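Side-chain contacts in putative sugar binding protein (Bacteroides vulgatus ATCC 8482, PDB 3KEZ), which probably binds sugars or other nutrients at the outer membrane, as a calcium-containing member of the SusD family: residues Asp38-Arg43 against Ile332-Leu337; Glu270-Leu275 against Asn317-Gln322; Asn276-Tyr281 against Ser307-Tyr312. One frame throughout, in Å; residues are numbered along the deposited sequence.

Interaction 1 of 3, residues Asp38-Arg43 against Ile332-Leu337; sequences DAYSGR and IPLIRL. With EDO (1,2-ethanediol), chain G.
Y40 and L334 meet at about a right angle: the leucine methyl CD2 lies obliquely against the inner part of the ring, 3.7 Å from Y40 CD1. L334 CG points anti to the backbone N (chi1 -157°), a turn that sends both methyls back toward the tyrosine. Next to this pair the aliphatic branches of I332 settle on the backbone of the 39-42 turn. I332 CG1 is 3.5 Å from the carbonyl oxygen Y40 O, CG2 is equally near it, and CD1 reaches S41 CA at 3.8 Å. Y40 O is therefore buried under hydrocarbon and has no hydrogen-bonding partner in the model. S41 OG sits 3.7 Å from I332 CG1, but its strongest polar partner is the side-chain amide of N261, whose own backbone oxygen binds calcium. The phenol of Y40 points elsewhere, to a hydrogen bond with D129. A type I turn, closed by a 3.2 Å bond from G42 N to A39 O, presents Y40 and S41 to the strand. On the far flank the R43 guanidinium lies with one face over D38 OD1, an attraction of charge with no N-H aimed at the oxygen. Its NH1 and NH2 each donate to a 1,2-ethanediol molecule, NH1 to O1 at 3.2 Å and nearly straight (170°). In the 332-337 segment, P333 centres an inverse gamma turn, and L334 and I335 both face F257 across the two-stranded sheet. The arrangement is thus a loop turn seated on a strand with a classic beta bulge, next to the calcium site of this SusD-family protein.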
# COMPACT_ATOMS: atom_id res chain seq x y z
N ASP A 38 12.55 3.04 5.40
CA ASP A 38 12.31 1.69 5.90
C ASP A 38 10.82 1.42 6.12
O ASP A 38 10.45 0.28 6.38
CB ASP A 38 13.08 1.45 7.21
CG ASP A 38 14.57 1.17 6.97
OD1 ASP A 38 14.98 0.97 5.82
OD2 ASP A 38 15.33 1.18 7.95
N ALA A 39 10.00 2.46 6.08
CA ALA A 39 8.55 2.31 6.23
C ALA A 39 7.89 2.70 4.91
O ALA A 39 8.22 2.11 3.85
CB ALA A 39 8.01 3.12 7.44
N TYR A 40 6.98 3.67 4.95
CA TYR A 40 6.15 3.97 3.79
C TYR A 40 6.78 4.88 2.73
O TYR A 40 6.17 5.15 1.70
CB TYR A 40 4.78 4.52 4.25
CG TYR A 40 3.97 3.44 4.94
CD1 TYR A 40 3.37 2.38 4.20
CD2 TYR A 40 3.87 3.41 6.33
CE1 TYR A 40 2.63 1.37 4.84
CE2 TYR A 40 3.13 2.39 6.99
CZ TYR A 40 2.52 1.40 6.25
OH TYR A 40 1.81 0.41 6.93
N SER A 41 8.01 5.32 2.93
CA SER A 41 8.70 6.01 1.85
C SER A 41 9.59 5.03 1.07
O SER A 41 10.29 5.44 0.16
CB SER A 41 9.50 7.19 2.39
OG SER A 41 8.70 8.35 2.53
N GLY A 42 9.54 3.73 1.39
CA GLY A 42 10.35 2.77 0.64
C GLY A 42 9.90 1.33 0.78
O GLY A 42 9.01 0.86 0.05
N ARG A 43 10.47 0.64 1.75
CA ARG A 43 10.36 -0.82 1.82
C ARG A 43 8.96 -1.35 1.87
O ARG A 43 8.70 -2.37 1.23
CB ARG A 43 11.17 -1.36 3.03
CG ARG A 43 12.65 -1.23 2.78
CD ARG A 43 13.47 -1.79 3.93
NE ARG A 43 14.90 -1.67 3.67
CZ ARG A 43 15.84 -1.90 4.57
NH1 ARG A 43 15.52 -2.26 5.79
NH2 ARG A 43 17.12 -1.75 4.25
N ILE A 332 4.81 10.24 -1.34
CA ILE A 332 4.29 8.92 -1.63
C ILE A 332 2.76 8.96 -1.71
O ILE A 332 2.09 9.28 -0.73
CB ILE A 332 4.70 7.91 -0.53
CG1 ILE A 332 6.17 8.11 -0.14
CG2 ILE A 332 4.35 6.48 -1.01
CD1 ILE A 332 7.23 7.75 -1.24
N PRO A 333 2.19 8.71 -2.90
CA PRO A 333 0.73 8.68 -3.05
C PRO A 333 0.14 7.35 -2.58
O PRO A 333 -0.33 6.55 -3.38
CB PRO A 333 0.55 8.88 -4.56
CG PRO A 333 1.72 8.17 -5.15
CD PRO A 333 2.87 8.37 -4.16
N LEU A 334 0.13 7.16 -1.26
CA LEU A 334 -0.04 5.85 -0.66
C LEU A 334 -1.43 5.25 -0.87
O LEU A 334 -1.56 4.07 -1.10
CB LEU A 334 0.30 5.94 0.83
CG LEU A 334 0.70 4.65 1.52
CD1 LEU A 334 1.89 4.03 0.78
CD2 LEU A 334 1.01 5.00 2.94
N ILE A 335 -2.46 6.09 -0.76
CA ILE A 335 -3.87 5.75 -1.05
C ILE A 335 -4.50 6.80 -2.01
O ILE A 335 -4.50 8.01 -1.74
CB ILE A 335 -4.76 5.68 0.24
CG1 ILE A 335 -4.17 4.68 1.26
CG2 ILE A 335 -6.25 5.33 -0.12
CD1 ILE A 335 -4.87 4.69 2.62
N ARG A 336 -5.03 6.30 -3.13
CA ARG A 336 -5.59 7.11 -4.19
C ARG A 336 -7.05 6.77 -4.49
O ARG A 336 -7.43 5.59 -4.44
CB ARG A 336 -4.79 6.88 -5.48
CG ARG A 336 -3.36 7.38 -5.42
CD ARG A 336 -2.82 7.70 -6.81
NE ARG A 336 -2.52 6.51 -7.60
CZ ARG A 336 -3.01 6.18 -8.80
NH1 ARG A 336 -3.92 6.93 -9.41
NH2 ARG A 336 -2.59 5.07 -9.40
N LEU A 337 -7.83 7.79 -4.87
CA LEU A 337 -9.22 7.58 -5.31
C LEU A 337 -9.35 6.54 -6.43
O LEU A 337 -10.33 5.81 -6.44
CB LEU A 337 -9.85 8.87 -5.77
CG LEU A 337 -11.35 8.85 -6.01
CD1 LEU A 337 -12.19 8.51 -4.73
CD2 LEU A 337 -11.76 10.24 -6.55
C1 EDO G . 19.38 -2.17 8.03
O1 EDO G . 18.02 -2.53 7.80
C2 EDO G . 20.13 -2.19 6.70
O2 EDO G . 19.59 -3.22 5.85

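Interaction 2 of 3, residues Glu270-Leu275 against Asn317-Gln322; sequences ESMGYL and NKYQPQ. With CA (calcium ion), chain C.
The aromatic ring of Y319 takes selenomethionine M272 on one face, with the CB methylene almost exactly above the ring centre. M272 CB stands 3.5 Å from the centroid of the Y319 ring and only 3° off its normal, a well-centred CH-pi contact. From there the chain of M272 bends at both chi2 (-65°) and chi3 and folds back over the phenol end, where CE comes within 3.5 Å of Y319 OH. The selenium is placed obliquely, 5.3 Å from the Y319 centroid, and adds a looser Met-aromatic contact. G273 supplies the backbone side of the interface: its CA rests 3.5 Å from Y319 CB at the root of the tyrosine. Just beyond, water 1 lies between the two backbone segments, 2.8 Å from G273 O and 2.7 Å from Y319 O. The far end of Y319 is fixed by a hydrogen bond from OH to the carbonyl of A394, while V45 of helix 43-50 and I332 each touch both M272 and Y319. Y319 is the centre of an inverse gamma turn, and the loop on either side of it is braced separately: Q320 NE2 donates to N317 O at 2.8 Å, with the acceptor close to the plane of the amide. Three residues past the tyrosine, Q322 OE1 binds calcium at 2.6 Å, together with water 2 and ligands from N261, E325, D329 and N331. Across the interface, then, the chemistry is mainly apolar, a methylene over the aromatic face and a methyl beside the phenol oxygen, with polarity confined to a shared water and to the tied phenol, consistent with a well-held loop leading to the metal.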
# COMPACT_ATOMS: atom_id res chain seq x y z
N GLU A 270 17.23 5.99 -0.11
CA GLU A 270 16.52 4.69 -0.24
C GLU A 270 15.00 4.87 -0.37
O GLU A 270 14.24 3.91 -0.33
CB GLU A 270 16.87 3.74 0.90
CG GLU A 270 18.35 3.39 0.92
CD GLU A 270 18.70 2.23 1.82
OE1 GLU A 270 18.01 2.02 2.84
OE2 GLU A 270 19.70 1.54 1.50
N SER A 271 14.56 6.10 -0.61
CA SER A 271 13.15 6.41 -0.81
C SER A 271 12.71 6.03 -2.24
O SER A 271 13.54 5.90 -3.13
CB SER A 271 12.92 7.92 -0.62
OG SER A 271 13.48 8.65 -1.70
N MSE A 272 11.41 5.89 -2.44
CA MSE A 272 10.86 5.51 -3.77
C MSE A 272 11.30 6.47 -4.86
O MSE A 272 11.60 6.04 -5.99
CB MSE A 272 9.33 5.39 -3.73
CG MSE A 272 8.81 4.29 -2.80
SE MSE A 272 9.34 2.58 -3.46
CE MSE A 272 8.05 2.34 -4.93
N GLY A 273 11.37 7.76 -4.52
CA GLY A 273 11.77 8.79 -5.45
C GLY A 273 13.16 8.55 -6.00
O GLY A 273 13.41 8.80 -7.18
N TYR A 274 14.06 8.09 -5.14
CA TYR A 274 15.43 7.79 -5.57
C TYR A 274 15.57 6.36 -6.15
O TYR A 274 16.40 6.13 -7.02
CB TYR A 274 16.40 7.99 -4.42
CG TYR A 274 17.76 8.51 -4.81
CD1 TYR A 274 17.96 9.86 -5.13
CD2 TYR A 274 18.87 7.67 -4.83
CE1 TYR A 274 19.24 10.34 -5.47
CE2 TYR A 274 20.13 8.14 -5.17
CZ TYR A 274 20.31 9.46 -5.48
OH TYR A 274 21.57 9.88 -5.80
N LEU A 275 14.77 5.40 -5.68
CA LEU A 275 14.92 4.03 -6.21
C LEU A 275 14.36 3.92 -7.63
O LEU A 275 14.90 3.18 -8.46
CB LEU A 275 14.25 3.00 -5.30
CG LEU A 275 14.81 2.87 -3.87
CD1 LEU A 275 13.87 2.02 -3.04
CD2 LEU A 275 16.21 2.30 -3.91
N ASN A 317 7.82 6.73 -13.19
CA ASN A 317 8.09 8.10 -12.77
C ASN A 317 6.89 8.69 -12.02
O ASN A 317 6.41 9.80 -12.34
CB ASN A 317 8.42 8.96 -14.01
CG ASN A 317 9.12 10.26 -13.66
OD1 ASN A 317 9.93 10.28 -12.75
ND2 ASN A 317 8.78 11.35 -14.37
N LYS A 318 6.43 7.98 -11.00
CA LYS A 318 5.30 8.45 -10.18
C LYS A 318 5.74 9.28 -8.98
O LYS A 318 4.95 10.02 -8.41
CB LYS A 318 4.46 7.27 -9.68
CG LYS A 318 3.74 6.54 -10.80
CD LYS A 318 2.93 5.34 -10.30
CE LYS A 318 1.90 4.91 -11.34
NZ LYS A 318 1.04 3.74 -10.88
N TYR A 319 6.98 9.09 -8.58
CA TYR A 319 7.54 9.81 -7.45
C TYR A 319 8.23 11.06 -7.97
O TYR A 319 9.45 11.13 -8.10
CB TYR A 319 8.46 8.87 -6.70
CG TYR A 319 7.65 7.69 -6.22
CD1 TYR A 319 6.84 7.79 -5.07
CD2 TYR A 319 7.60 6.50 -6.94
CE1 TYR A 319 6.03 6.72 -4.66
CE2 TYR A 319 6.78 5.42 -6.54
CZ TYR A 319 6.03 5.54 -5.40
OH TYR A 319 5.27 4.45 -5.01
N GLN A 320 7.41 12.05 -8.28
CA GLN A 320 7.86 13.29 -8.90
C GLN A 320 8.07 14.29 -7.77
O GLN A 320 7.21 14.48 -6.93
CB GLN A 320 6.84 13.80 -9.94
CG GLN A 320 6.66 12.78 -11.10
CD GLN A 320 5.62 13.16 -12.12
OE1 GLN A 320 5.08 14.26 -12.06
NE2 GLN A 320 5.34 12.25 -13.09
N PRO A 321 9.25 14.89 -7.72
CA PRO A 321 9.45 15.85 -6.65
C PRO A 321 8.52 17.06 -6.82
O PRO A 321 8.14 17.41 -7.95
CB PRO A 321 10.91 16.28 -6.83
CG PRO A 321 11.16 16.10 -8.31
CD PRO A 321 10.35 14.90 -8.70
N GLN A 322 8.14 17.67 -5.70
CA GLN A 322 7.43 18.95 -5.70
C GLN A 322 8.42 20.06 -6.07
O GLN A 322 9.62 19.82 -6.17
CB GLN A 322 6.75 19.19 -4.34
CG GLN A 322 5.43 18.38 -4.17
CD GLN A 322 5.64 16.84 -4.14
OE1 GLN A 322 6.60 16.32 -3.54
NE2 GLN A 322 4.72 16.11 -4.80
CA CA C . 7.97 16.26 -1.31
O HOH W 1 11.55 9.67 -9.07
O HOH W 2 6.58 18.36 -0.70

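Interaction 3 of 3, residues Asn276-Tyr281 against Ser307-Tyr312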
# COMPACT_ATOMS: atom_id res chain seq x y z
N ASN A 276 13.33 4.71 -7.94
CA ASN A 276 12.60 4.55 -9.20
C ASN A 276 13.01 5.58 -10.22
O ASN A 276 12.17 6.26 -10.77
CB ASN A 276 11.08 4.65 -8.93
CG ASN A 276 10.52 3.39 -8.25
OD1 ASN A 276 10.00 2.50 -8.94
ND2 ASN A 276 10.64 3.31 -6.90
N SER A 277 14.32 5.74 -10.42
CA SER A 277 14.82 6.79 -11.30
C SER A 277 16.23 6.48 -11.75
O SER A 277 17.03 5.97 -10.97
CB SER A 277 14.84 8.17 -10.60
OG SER A 277 15.66 9.10 -11.31
N TYR A 278 16.53 6.80 -13.00
CA TYR A 278 17.87 6.56 -13.50
C TYR A 278 18.79 7.71 -13.07
O TYR A 278 20.01 7.65 -13.30
CB TYR A 278 17.90 6.29 -15.01
CG TYR A 278 17.36 7.38 -15.88
CD1 TYR A 278 18.09 8.55 -16.11
CD2 TYR A 278 16.13 7.25 -16.48
CE1 TYR A 278 17.59 9.55 -16.92
CE2 TYR A 278 15.62 8.23 -17.30
CZ TYR A 278 16.35 9.38 -17.50
OH TYR A 278 15.85 10.35 -18.30
N ASN A 279 18.21 8.76 -12.47
CA ASN A 279 18.96 9.80 -11.75
C ASN A 279 19.08 9.53 -10.25
O ASN A 279 19.60 10.36 -9.52
CB ASN A 279 18.34 11.18 -12.01
CG ASN A 279 18.46 11.59 -13.45
OD1 ASN A 279 19.48 11.36 -14.06
ND2 ASN A 279 17.40 12.14 -14.02
N GLY A 280 18.67 8.35 -9.80
CA GLY A 280 18.74 7.97 -8.39
C GLY A 280 19.63 6.74 -8.25
O GLY A 280 20.80 6.80 -8.63
N TYR A 281 19.08 5.63 -7.74
CA TYR A 281 19.86 4.38 -7.59
C TYR A 281 19.63 3.35 -8.72
O TYR A 281 20.21 2.25 -8.67
CB TYR A 281 19.59 3.72 -6.22
CG TYR A 281 20.42 4.23 -5.06
CD1 TYR A 281 21.77 4.57 -5.20
CD2 TYR A 281 19.85 4.36 -3.79
CE1 TYR A 281 22.53 5.06 -4.12
CE2 TYR A 281 20.60 4.83 -2.71
CZ TYR A 281 21.93 5.18 -2.88
OH TYR A 281 22.64 5.65 -1.80
N SER A 307 9.78 6.59 -17.49
CA SER A 307 11.03 7.32 -17.75
C SER A 307 12.04 6.32 -18.25
O SER A 307 12.40 5.37 -17.56
CB SER A 307 11.58 7.98 -16.49
OG SER A 307 10.83 9.11 -16.13
N PHE A 308 12.49 6.51 -19.49
CA PHE A 308 13.37 5.54 -20.14
C PHE A 308 14.84 5.95 -20.02
O PHE A 308 15.22 7.06 -20.39
CB PHE A 308 13.03 5.39 -21.62
CG PHE A 308 11.68 4.81 -21.87
CD1 PHE A 308 10.57 5.62 -21.89
CD2 PHE A 308 11.52 3.44 -22.06
CE1 PHE A 308 9.31 5.09 -22.09
CE2 PHE A 308 10.26 2.90 -22.25
CZ PHE A 308 9.16 3.72 -22.29
N ASP A 309 15.66 5.04 -19.49
CA ASP A 309 17.10 5.17 -19.51
C ASP A 309 17.57 4.71 -20.87
O ASP A 309 17.74 3.52 -21.08
CB ASP A 309 17.71 4.26 -18.44
CG ASP A 309 19.21 4.32 -18.44
OD1 ASP A 309 19.71 5.31 -18.99
OD2 ASP A 309 19.87 3.38 -17.96
N LYS A 310 17.79 5.67 -21.78
CA LYS A 310 18.16 5.37 -23.16
C LYS A 310 17.17 4.34 -23.74
O LYS A 310 15.97 4.57 -23.65
CB LYS A 310 19.62 4.93 -23.26
CG LYS A 310 20.66 5.97 -22.75
CD LYS A 310 20.35 7.39 -23.27
CE LYS A 310 21.49 8.39 -23.07
NZ LYS A 310 21.96 8.36 -21.67
N LYS A 311 17.65 3.23 -24.30
CA LYS A 311 16.79 2.14 -24.70
C LYS A 311 17.09 0.92 -23.83
O LYS A 311 17.08 -0.20 -24.32
CB LYS A 311 16.94 1.83 -26.21
CG LYS A 311 16.40 2.92 -27.15
CD LYS A 311 16.07 2.41 -28.58
CE LYS A 311 15.07 3.34 -29.32
NZ LYS A 311 13.77 3.62 -28.58
N TYR A 312 17.32 1.14 -22.53
CA TYR A 312 17.78 0.06 -21.65
C TYR A 312 16.75 -0.41 -20.61
O TYR A 312 16.59 -1.62 -20.42
CB TYR A 312 19.04 0.47 -20.89
CG TYR A 312 20.10 1.10 -21.74
CD1 TYR A 312 20.41 0.59 -23.01
CD2 TYR A 312 20.82 2.22 -21.28
CE1 TYR A 312 21.41 1.20 -23.81
CE2 TYR A 312 21.82 2.82 -22.07
CZ TYR A 312 22.10 2.31 -23.32
OH TYR A 312 23.08 2.91 -24.07
O HOH W 3 11.54 7.96 -12.90
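Water 3 donates to N276 O at 2.8 Å and also lies 3.5 Å from S307 OG, a weak link and a doubtful one, since S307 has two conformers. Direct contact rests on the Y278 ring, which lies obliquely against the 307-309 strand. Its CE2 atom comes closest, 3.3 Å from F308 O, and CE2 also meets S307 CB at 4.1 Å. Nearer the root, CD2 is 3.8 Å from D309 N and Y278 CB is 4.0 Å from D309 CB, so the ring runs along the backbone of two residues. The D309 carboxylate is turned 26° from the ring plane. Y278 CG occupies the crowded position between backbone N and carbonyl carbon (chi1 59°), which swings the ring out to the strand, where Y315 of the paired strand also touches it. With an alanine in place of Y278, the F308 carbonyl and the D309 methylene are likely to lose their aromatic cover, and a gap would probably open between loop and hairpin. The loop itself is tightly wound: a type I turn runs from S277 to G280, and S277 OG accepts from N279 N at 2.8 Å in an ST turn. On the other side, Y312 N donates to D309 O at 2.8 Å within the turn of the hairpin, and K310 CB lies over one face of the Y312 ring, toward its rim; that ring also makes a cation-pi contact with K421. With no charge pairing across it, this partly exposed surface contact depends on van der Waals cover of a polar strand backbone by one aromatic ring.

Overall arrangement
Interaction 1 closes the longest loop of chain, joining the region after helix 20-34 to strand 332-336; both segments of interaction 2 fall within that loop, and those of interaction 3 lie in turn between the segments of interaction 2. The centres step outward from the core: 1 and 2 are about 11 Å apart, 2 and 3 about 12 Å, and 1 and 3 about 21 Å without touching. S41 O probably accepts a hydrogen bond from M272 N, and P333 packs on Y319, joining the first two beside the calcium site. Y274 O probably accepts from Y281 N, carrying helix 272-275 into the third, at the 306-309/313-316 hairpin. A continuous run of contacts thus connects the buried contact near the calcium site with the surface.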